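Local coordinates for protein putative thioesterase II (Thermobifida fusca, PDB 3BBJ) that is a putative thioesterase II of the acyl-CoA thioesterase family and probably hydrolyses acyl-CoA thioesters, at residues L81-T92 with T103-L111; I227-T238 with N250-V261. All coordinates share one frame; numbering follows the deposited sequence.

Contact 1: residues L81-T92 with T103-L111; sequences LKRGRTVTTVQT and TGTLATATL. With EDO (1,2-ethanediol), chain G.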
loop_
_atom_site.group_PDB
_atom_site.type_symbol
_atom_site.label_atom_id
_atom_site.label_comp_id
_atom_site.label_asym_id
_atom_site.label_seq_id
_atom_site.Cartn_x
_atom_site.Cartn_y
_atom_site.Cartn_z
ATOM N N LEU A 81 5.881 5.709 -17.334
ATOM C CA LEU A 81 4.639 6.487 -17.277
ATOM C C LEU A 81 4.915 7.978 -17.140
ATOM O O LEU A 81 4.135 8.801 -17.611
ATOM C CB LEU A 81 3.755 6.012 -16.123
ATOM C CG LEU A 81 3.256 4.564 -16.202
ATOM C CD1 LEU A 81 2.394 4.233 -14.959
ATOM C CD2 LEU A 81 2.485 4.315 -17.515
ATOM N N LYS A 82 6.021 8.317 -16.487
ATOM C CA LYS A 82 6.359 9.699 -16.218
ATOM C C LYS A 82 7.827 9.744 -15.832
ATOM O O LYS A 82 8.290 8.938 -15.028
ATOM C CB LYS A 82 5.502 10.253 -15.065
ATOM C CG LYS A 82 5.220 11.784 -15.113
ATOM C CD LYS A 82 6.451 12.623 -15.039
ATOM C CE LYS A 82 6.147 14.032 -14.541
ATOM N NZ LYS A 82 7.399 14.695 -14.088
ATOM N N ARG A 83 8.541 10.697 -16.410
ATOM C CA ARG A 83 9.954 10.881 -16.164
ATOM C C ARG A 83 10.121 12.227 -15.470
ATOM O O ARG A 83 9.492 13.197 -15.849
ATOM C CB ARG A 83 10.679 10.862 -17.509
ATOM C CG ARG A 83 12.132 10.482 -17.445
ATOM C CD ARG A 83 12.735 10.423 -18.851
ATOM N NE ARG A 83 11.897 9.671 -19.803
ATOM C CZ ARG A 83 12.085 8.405 -20.178
ATOM N NH1 ARG A 83 13.100 7.676 -19.699
ATOM N NH2 ARG A 83 11.246 7.861 -21.063
ATOM N N GLY A 84 10.955 12.296 -14.449
ATOM C CA GLY A 84 11.103 13.534 -13.705
ATOM C C GLY A 84 12.463 13.678 -13.076
ATOM O O GLY A 84 13.215 12.718 -12.982
ATOM N N ARG A 85 12.770 14.884 -12.634
ATOM C CA ARG A 85 14.057 15.167 -12.012
ATOM C C ARG A 85 14.215 14.399 -10.703
ATOM O O ARG A 85 15.324 14.010 -10.354
ATOM C CB ARG A 85 14.236 16.671 -11.760
ATOM N N THR A 86 13.115 14.174 -9.988
ATOM C CA THR A 86 13.165 13.490 -8.703
ATOM C C THR A 86 12.559 12.096 -8.775
ATOM O O THR A 86 13.163 11.169 -8.256
ATOM C CB THR A 86 12.475 14.315 -7.589
ATOM O OG1 THR A 86 13.192 15.537 -7.408
ATOM C CG2 THR A 86 12.461 13.560 -6.244
ATOM N N VAL A 87 11.390 11.955 -9.411
ATOM C CA VAL A 87 10.682 10.655 -9.516
ATOM C C VAL A 87 10.379 10.244 -10.965
ATOM O O VAL A 87 9.853 11.029 -11.734
ATOM C CB VAL A 87 9.334 10.674 -8.694
ATOM C CG1 VAL A 87 8.554 9.367 -8.833
ATOM C CG2 VAL A 87 9.602 10.947 -7.231
ATOM N N THR A 88 10.743 9.010 -11.330
ATOM C CA THR A 88 10.423 8.420 -12.648
ATOM C C THR A 88 9.624 7.140 -12.418
ATOM O O THR A 88 10.081 6.219 -11.754
ATOM C CB THR A 88 11.679 8.089 -13.490
ATOM O OG1 THR A 88 12.317 9.306 -13.890
ATOM C CG2 THR A 88 11.319 7.312 -14.751
ATOM N N THR A 89 8.440 7.084 -13.000
ATOM C CA THR A 89 7.511 5.997 -12.746
ATOM C C THR A 89 7.381 5.042 -13.934
ATOM O O THR A 89 7.062 5.465 -15.050
ATOM C CB THR A 89 6.170 6.588 -12.321
ATOM O OG1 THR A 89 6.409 7.363 -11.146
ATOM C CG2 THR A 89 5.131 5.493 -12.001
ATOM N N VAL A 90 7.637 3.760 -13.655
ATOM C CA VAL A 90 7.658 2.686 -14.646
ATOM C C VAL A 90 6.617 1.588 -14.339
ATOM O O VAL A 90 6.490 1.108 -13.212
ATOM C CB VAL A 90 9.102 2.028 -14.743
ATOM C CG1 VAL A 90 9.199 1.003 -15.914
ATOM C CG2 VAL A 90 10.188 3.104 -14.884
ATOM N N GLN A 91 5.862 1.217 -15.364
ATOM C CA GLN A 91 4.933 0.095 -15.303
ATOM C C GLN A 91 5.627 -1.121 -15.924
ATOM O O GLN A 91 6.268 -1.030 -16.991
ATOM C CB GLN A 91 3.662 0.448 -16.056
ATOM C CG GLN A 91 2.576 -0.589 -16.120
ATOM C CD GLN A 91 1.321 -0.015 -16.778
ATOM O OE1 GLN A 91 0.973 -0.372 -17.910
ATOM N NE2 GLN A 91 0.671 0.927 -16.095
ATOM N N THR A 92 5.523 -2.249 -15.231
ATOM C CA THR A 92 6.181 -3.474 -15.650
ATOM C C THR A 92 5.207 -4.629 -15.419
ATOM O O THR A 92 4.593 -4.741 -14.339
ATOM C CB THR A 92 7.512 -3.674 -14.882
ATOM O OG1 THR A 92 8.122 -4.916 -15.256
ATOM C CG2 THR A 92 7.292 -3.636 -13.361
ATOM N N THR A 103 1.330 -7.410 -12.390
ATOM C CA THR A 103 1.748 -6.079 -12.834
ATOM C C THR A 103 2.172 -5.225 -11.640
ATOM O O THR A 103 1.569 -5.283 -10.579
ATOM C CB THR A 103 0.676 -5.342 -13.636
ATOM O OG1 THR A 103 1.231 -4.116 -14.127
ATOM C CG2 THR A 103 -0.535 -5.034 -12.792
ATOM N N GLY A 104 3.248 -4.466 -11.840
ATOM C CA GLY A 104 3.763 -3.540 -10.849
ATOM C C GLY A 104 3.919 -2.142 -11.434
ATOM O O GLY A 104 4.120 -1.991 -12.640
ATOM N N THR A 105 3.735 -1.119 -10.595
ATOM C CA THR A 105 4.050 0.252 -10.979
ATOM C C THR A 105 4.992 0.718 -9.884
ATOM O O THR A 105 4.756 0.471 -8.715
ATOM C CB THR A 105 2.806 1.124 -11.136
ATOM O OG1 THR A 105 1.917 0.479 -12.056
ATOM C CG2 THR A 105 3.174 2.528 -11.676
ATOM N N LEU A 106 6.114 1.290 -10.288
ATOM C CA LEU A 106 7.162 1.644 -9.362
ATOM C C LEU A 106 7.555 3.087 -9.522
ATOM O O LEU A 106 7.907 3.527 -10.624
ATOM C CB LEU A 106 8.407 0.745 -9.555
ATOM C CG LEU A 106 8.295 -0.754 -9.204
ATOM C CD1 LEU A 106 7.562 -1.529 -10.292
ATOM C CD2 LEU A 106 9.655 -1.369 -8.967
ATOM N N ALA A 107 7.476 3.822 -8.410
ATOM C CA ALA A 107 7.976 5.180 -8.352
ATOM C C ALA A 107 9.447 5.003 -8.031
ATOM O O ALA A 107 9.792 4.509 -6.944
ATOM C CB ALA A 107 7.267 5.994 -7.264
ATOM N N THR A 108 10.310 5.374 -8.981
ATOM C CA THR A 108 11.753 5.293 -8.772
ATOM C C THR A 108 12.304 6.686 -8.554
ATOM O O THR A 108 11.834 7.660 -9.153
ATOM C CB THR A 108 12.519 4.625 -9.944
ATOM O OG1 THR A 108 12.742 5.580 -10.981
ATOM C CG2 THR A 108 11.753 3.404 -10.501
ATOM N N ALA A 109 13.288 6.759 -7.669
ATOM C CA ALA A 109 13.979 7.999 -7.339
ATOM C C ALA A 109 15.381 7.593 -6.860
ATOM O O ALA A 109 15.715 6.418 -6.865
ATOM C CB ALA A 109 13.231 8.760 -6.263
ATOM N N THR A 110 16.200 8.560 -6.475
ATOM C CA THR A 110 17.533 8.271 -5.972
ATOM C C THR A 110 17.622 8.819 -4.571
ATOM O O THR A 110 17.649 10.009 -4.384
ATOM C CB THR A 110 18.630 8.896 -6.873
ATOM O OG1 THR A 110 18.512 8.344 -8.191
ATOM C CG2 THR A 110 20.054 8.613 -6.316
ATOM N N LEU A 111 17.648 7.935 -3.588
ATOM C CA LEU A 111 17.744 8.339 -2.201
ATOM C C LEU A 111 19.186 8.645 -1.816
ATOM O O LEU A 111 20.119 8.118 -2.413
ATOM C CB LEU A 111 17.235 7.231 -1.292
ATOM C CG LEU A 111 15.784 6.778 -1.447
ATOM C CD1 LEU A 111 15.482 5.739 -0.371
ATOM C CD2 LEU A 111 14.859 7.975 -1.369
HETATM C C1 EDO G . 9.559 16.069 -9.879
HETATM O O1 EDO G . 10.035 14.781 -10.306
HETATM C C2 EDO G . 10.638 17.160 -10.033
HETATM O O2 EDO G . 11.050 17.763 -8.792
HETATM O O HOH W 1 15.422 11.404 -6.980
#

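Contact 2: residues I227-T238 with N250-V261; sequences IPEPGPLAFRST and NVDLWDARGRLV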
loop_
_atom_site.group_PDB
_atom_site.type_symbol
_atom_site.label_atom_id
_atom_site.label_comp_id
_atom_site.label_asym_id
_atom_site.label_seq_id
_atom_site.Cartn_x
_atom_site.Cartn_y
_atom_site.Cartn_z
ATOM N N ILE A 227 18.538 3.507 2.602
ATOM C CA ILE A 227 19.406 2.594 1.894
ATOM C C ILE A 227 20.095 1.730 2.947
ATOM O O ILE A 227 20.873 2.249 3.748
ATOM C CB ILE A 227 20.473 3.358 1.085
ATOM C CG1 ILE A 227 19.815 4.282 0.037
ATOM C CG2 ILE A 227 21.454 2.381 0.437
ATOM C CD1 ILE A 227 19.049 3.573 -1.086
ATOM N N PRO A 228 19.822 0.407 2.951
ATOM C CA PRO A 228 20.413 -0.430 3.969
ATOM C C PRO A 228 21.823 -0.873 3.607
ATOM O O PRO A 228 22.171 -1.002 2.420
ATOM C CB PRO A 228 19.504 -1.658 3.981
ATOM C CG PRO A 228 19.078 -1.793 2.586
ATOM C CD PRO A 228 18.994 -0.380 2.020
ATOM N N GLU A 229 22.627 -1.113 4.634
ATOM C CA GLU A 229 23.927 -1.725 4.424
ATOM C C GLU A 229 23.661 -3.239 4.406
ATOM O O GLU A 229 22.697 -3.697 5.017
ATOM C CB GLU A 229 24.920 -1.330 5.532
ATOM C CG GLU A 229 26.354 -1.082 5.049
ATOM C CD GLU A 229 26.473 0.083 4.054
ATOM O OE1 GLU A 229 26.138 1.225 4.432
ATOM O OE2 GLU A 229 26.926 -0.136 2.904
ATOM N N PRO A 230 24.497 -4.020 3.686
ATOM C CA PRO A 230 24.303 -5.479 3.644
ATOM C C PRO A 230 24.194 -6.148 5.008
ATOM O O PRO A 230 24.701 -5.626 6.004
ATOM C CB PRO A 230 25.538 -5.978 2.888
ATOM C CG PRO A 230 25.943 -4.824 2.016
ATOM C CD PRO A 230 25.649 -3.607 2.849
ATOM N N GLY A 231 23.495 -7.283 5.031
ATOM C CA GLY A 231 23.324 -8.074 6.238
ATOM C C GLY A 231 21.876 -8.440 6.473
ATOM O O GLY A 231 20.976 -7.951 5.760
ATOM N N PRO A 232 21.631 -9.293 7.488
ATOM C CA PRO A 232 20.286 -9.750 7.755
ATOM C C PRO A 232 19.378 -8.588 8.144
ATOM O O PRO A 232 19.823 -7.627 8.786
ATOM C CB PRO A 232 20.472 -10.717 8.934
ATOM C CG PRO A 232 21.730 -10.330 9.560
ATOM C CD PRO A 232 22.593 -9.865 8.442
ATOM N N LEU A 233 18.114 -8.684 7.761
ATOM C CA LEU A 233 17.137 -7.655 8.110
ATOM C C LEU A 233 16.297 -8.119 9.286
ATOM O O LEU A 233 15.904 -9.285 9.344
ATOM C CB LEU A 233 16.258 -7.343 6.901
ATOM C CG LEU A 233 17.087 -6.792 5.733
ATOM C CD1 LEU A 233 16.342 -6.809 4.404
ATOM C CD2 LEU A 233 17.571 -5.398 6.075
ATOM N N ALA A 234 16.069 -7.216 10.238
ATOM C CA ALA A 234 15.110 -7.440 11.315
ATOM C C ALA A 234 13.712 -7.198 10.727
ATOM O O ALA A 234 13.524 -6.227 9.980
ATOM C CB ALA A 234 15.365 -6.468 12.470
ATOM N N PHE A 235 12.743 -8.057 11.072
ATOM C CA PHE A 235 11.392 -7.950 10.545
ATOM C C PHE A 235 10.355 -7.985 11.641
ATOM O O PHE A 235 10.603 -8.470 12.731
ATOM C CB PHE A 235 11.087 -9.076 9.545
ATOM C CG PHE A 235 10.935 -10.467 10.184
ATOM C CD1 PHE A 235 9.715 -10.885 10.717
ATOM C CD2 PHE A 235 11.998 -11.355 10.216
ATOM C CE1 PHE A 235 9.585 -12.145 11.305
ATOM C CE2 PHE A 235 11.863 -12.617 10.789
ATOM C CZ PHE A 235 10.660 -13.004 11.338
ATOM N N ARG A 236 9.180 -7.442 11.327
ATOM C CA ARG A 236 8.012 -7.559 12.181
ATOM C C ARG A 236 6.828 -7.641 11.257
ATOM O O ARG A 236 6.706 -6.822 10.320
ATOM C CB ARG A 236 7.847 -6.367 13.116
ATOM C CG ARG A 236 6.552 -6.453 13.937
ATOM C CD ARG A 236 6.114 -5.146 14.593
ATOM N NE ARG A 236 6.357 -3.986 13.728
ATOM C CZ ARG A 236 5.838 -2.778 13.901
ATOM N NH1 ARG A 236 4.983 -2.542 14.897
ATOM N NH2 ARG A 236 6.161 -1.806 13.049
ATOM N N SER A 237 5.965 -8.622 11.528
ATOM C CA SER A 237 4.759 -8.871 10.723
ATOM C C SER A 237 3.520 -8.822 11.592
ATOM O O SER A 237 3.479 -9.453 12.618
ATOM C CB SER A 237 4.830 -10.223 10.040
ATOM O OG SER A 237 3.679 -10.375 9.237
ATOM N N THR A 238 2.509 -8.071 11.174
ATOM C CA THR A 238 1.299 -7.917 11.948
ATOM C C THR A 238 0.081 -7.920 11.042
ATOM O O THR A 238 0.199 -7.872 9.825
ATOM C CB THR A 238 1.332 -6.622 12.793
ATOM O OG1 THR A 238 1.242 -5.481 11.948
ATOM C CG2 THR A 238 2.608 -6.546 13.586
ATOM N N ASN A 250 1.150 -6.813 7.347
ATOM C CA ASN A 250 1.968 -5.615 7.386
ATOM C C ASN A 250 3.377 -5.996 7.798
ATOM O O ASN A 250 3.570 -6.432 8.921
ATOM C CB ASN A 250 1.359 -4.664 8.400
ATOM C CG ASN A 250 -0.133 -4.546 8.225
ATOM O OD1 ASN A 250 -0.585 -4.224 7.146
ATOM N ND2 ASN A 250 -0.909 -4.852 9.272
ATOM N N VAL A 251 4.353 -5.819 6.899
ATOM C CA VAL A 251 5.733 -6.200 7.185
ATOM C C VAL A 251 6.667 -4.979 7.148
ATOM O O VAL A 251 6.723 -4.250 6.173
ATOM C CB VAL A 251 6.226 -7.298 6.175
ATOM C CG1 VAL A 251 7.720 -7.588 6.348
ATOM C CG2 VAL A 251 5.397 -8.577 6.302
ATOM N N ASP A 252 7.380 -4.749 8.237
ATOM C CA ASP A 252 8.383 -3.692 8.283
ATOM C C ASP A 252 9.746 -4.362 8.412
ATOM O O ASP A 252 9.873 -5.412 9.057
ATOM C CB ASP A 252 8.108 -2.724 9.433
ATOM C CG ASP A 252 6.757 -2.027 9.292
ATOM O OD1 ASP A 252 6.496 -1.458 8.220
ATOM O OD2 ASP A 252 5.942 -2.070 10.237
ATOM N N LEU A 253 10.743 -3.779 7.751
ATOM C CA LEU A 253 12.100 -4.280 7.805
ATOM C C LEU A 253 13.060 -3.179 8.251
ATOM O O LEU A 253 12.979 -2.035 7.779
ATOM C CB LEU A 253 12.531 -4.800 6.430
ATOM C CG LEU A 253 11.715 -5.899 5.747
ATOM C CD1 LEU A 253 12.259 -6.213 4.315
ATOM C CD2 LEU A 253 11.703 -7.147 6.598
ATOM N N TRP A 254 13.957 -3.538 9.169
ATOM C CA TRP A 254 15.025 -2.654 9.650
ATOM C C TRP A 254 16.364 -3.300 9.350
ATOM O O TRP A 254 16.468 -4.532 9.217
ATOM C CB TRP A 254 14.945 -2.452 11.161
ATOM C CG TRP A 254 13.734 -1.742 11.655
ATOM C CD1 TRP A 254 13.652 -0.440 12.058
ATOM C CD2 TRP A 254 12.431 -2.300 11.826
ATOM N NE1 TRP A 254 12.367 -0.148 12.467
ATOM C CE2 TRP A 254 11.600 -1.276 12.334
ATOM C CE3 TRP A 254 11.885 -3.561 11.601
ATOM C CZ2 TRP A 254 10.244 -1.482 12.607
ATOM C CZ3 TRP A 254 10.544 -3.769 11.884
ATOM C CH2 TRP A 254 9.736 -2.733 12.375
ATOM N N ASP A 255 17.401 -2.475 9.268
ATOM C CA ASP A 255 18.745 -2.983 9.013
ATOM C C ASP A 255 19.501 -3.251 10.318
ATOM O O ASP A 255 18.979 -3.013 11.416
ATOM C CB ASP A 255 19.532 -2.015 8.102
ATOM C CG ASP A 255 19.981 -0.723 8.814
ATOM O OD1 ASP A 255 19.603 -0.446 9.977
ATOM O OD2 ASP A 255 20.733 0.029 8.161
ATOM N N ALA A 256 20.730 -3.747 10.169
ATOM C CA ALA A 256 21.645 -3.997 11.288
ATOM C C ALA A 256 21.735 -2.827 12.263
ATOM O O ALA A 256 21.892 -3.026 13.462
ATOM C CB ALA A 256 23.061 -4.348 10.757
ATOM N N ARG A 257 21.635 -1.607 11.739
ATOM C CA ARG A 257 21.772 -0.387 12.546
ATOM C C ARG A 257 20.480 0.079 13.175
ATOM O O ARG A 257 20.473 1.086 13.872
ATOM C CB ARG A 257 22.329 0.745 11.678
ATOM C CG ARG A 257 23.667 0.397 11.043
ATOM C CD ARG A 257 23.876 1.107 9.729
ATOM N NE ARG A 257 23.900 2.555 9.899
ATOM C CZ ARG A 257 24.118 3.420 8.916
ATOM N NH1 ARG A 257 24.344 2.988 7.667
ATOM N NH2 ARG A 257 24.112 4.722 9.187
ATOM N N GLY A 258 19.392 -0.643 12.933
ATOM C CA GLY A 258 18.082 -0.260 13.454
ATOM C C GLY A 258 17.367 0.807 12.633
ATOM O O GLY A 258 16.439 1.459 13.128
ATOM N N ARG A 259 17.785 0.980 11.377
ATOM C CA ARG A 259 17.182 1.977 10.495
ATOM C C ARG A 259 16.072 1.348 9.688
ATOM O O ARG A 259 16.280 0.332 9.021
ATOM C CB ARG A 259 18.239 2.571 9.569
ATOM C CG ARG A 259 19.290 3.403 10.337
ATOM C CD ARG A 259 20.619 3.527 9.592
ATOM N NE ARG A 259 20.545 4.298 8.345
ATOM C CZ ARG A 259 20.580 3.799 7.109
ATOM N NH1 ARG A 259 20.677 2.504 6.890
ATOM N NH2 ARG A 259 20.516 4.621 6.067
ATOM N N LEU A 260 14.884 1.923 9.774
ATOM C CA LEU A 260 13.754 1.437 8.997
ATOM C C LEU A 260 14.098 1.569 7.505
ATOM O O LEU A 260 14.423 2.662 7.032
ATOM C CB LEU A 260 12.484 2.230 9.338
ATOM C CG LEU A 260 11.194 1.888 8.584
ATOM C CD1 LEU A 260 10.689 0.463 8.957
ATOM C CD2 LEU A 260 10.091 2.972 8.799
ATOM N N VAL A 261 14.031 0.458 6.783
ATOM C CA VAL A 261 14.338 0.449 5.350
ATOM C C VAL A 261 13.137 0.106 4.453
ATOM O O VAL A 261 13.098 0.551 3.326
ATOM C CB VAL A 261 15.531 -0.522 5.008
ATOM C CG1 VAL A 261 16.814 -0.073 5.689
ATOM C CG2 VAL A 261 15.202 -1.944 5.415
HETATM O O HOH W 2 4.506 -4.887 11.075
#

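Contact 1: residues L81-T92 with T103-L111
The flat carbonyl group of T88 is met twice by T108. The hydroxyl OG1 of T108 arrives in the carbonyl plane, on a lone pair of T88 O, at 2.8 Å, while the T108 backbone N approaches the same oxygen 40° out of that plane, at 2.9 Å. T108 OG1 reaches it from the crowded position between its own N and carbonyl carbon (chi1 82°), and it is also hydrogen-bonded to S53 OG. A valine in place of T108 would probably cost T88 O its in-plane donor and leave S53 OG without this partner. T88 N returns a bond to T108 O, and paired N-H to O=C bonds link V90 with L106 and T92 with G104. On the T88 side of the ladder, T92 CG2 lies obliquely against L106 CD1 at 3.7 Å; the T92 hydroxyl turns instead to S48. On the reverse side T89 CG2 touches T105 CG2 at 3.6 Å, L81 CD1 crosses to the same methyl at 3.8 Å, and V87 CG1 rests on the A107 methyl at 3.9 Å. Beyond the paired strands, a water bridges T86 O (2.6 Å) to T110 N, and an ethanediol, probably from the crystallisation liquor, accepts from T86 N and V87 N through O1. L81 and K82 both face T89, a classic beta bulge at the end of strand 72-82. The face bearing V90, T92, L106 and T108 packs on helix 38-51; on the reverse face Q91 meets Q91, and T105 meets H64, of the second subunit. The hairpin is part of an antiparallel sheet that packs on helix 38-51, the sheet-around-a-helix arrangement of the hotdog fold, here that of the N-terminal acyl-CoA thioesterase domain.

Contact 2: residues I227-T238 with N250-V261
R236 runs beside D252 and past the rim of the W254 indole. Its CB lies 3.9 Å from W254 CZ3, with the R236 backbone N in the plane of the ring at its edge. CG leaves anti to the backbone N (chi1 176°), and a bend at chi3 carries NE to 3.8 Å from W254 CH2. At the tip, NH2 forms a salt bridge to D252 OD2 at 2.8 Å; the guanidinium and carboxylate planes are 43° apart and the hydrogen bond within it is weak. The side chains of R236 and D252 lie side by side, pointing the same way, as befits a hydrogen-bonded antiparallel pair. On the reverse face F235 CB touches L253 CD2 at 3.6 Å. At the other end R259 NH1 binds I227 O at 3.2 Å, in the guanidinium plane, and also forms a salt bridge to D255 OD2; D255 opens the type I turn to G258. P228 CB meets V261 CG1 at 3.6 Å. Strand 233-243 is bonded on its other side to strand 173-180, and strand 246-254 to strand 260-269, while helix 191-198 covers P228, L233 and L253.

In the fold
Contacts 1 and 2 are antiparallel hairpin pairings from the two successive acyl-CoA thioesterase ranges of one chain, contact 1 lying wholly ahead of contact 2 in the sequence. Their centres lie about 23 Å apart, contact 1 being more peripheral, about 19 Å from the centre of the chain against about 12 Å for contact 2. They touch where L111 CB meets I227 CD1 at 4.1 Å. Between the paired strands of the two contacts lie strands 57-65, 217-224 and 260-269, consistent with a double hotdog. Each hairpin packs against a helix of its own half, 38-51 or 191-198. The second subunit lies against much of contact 1 but reaches contact 2 at L260 alone.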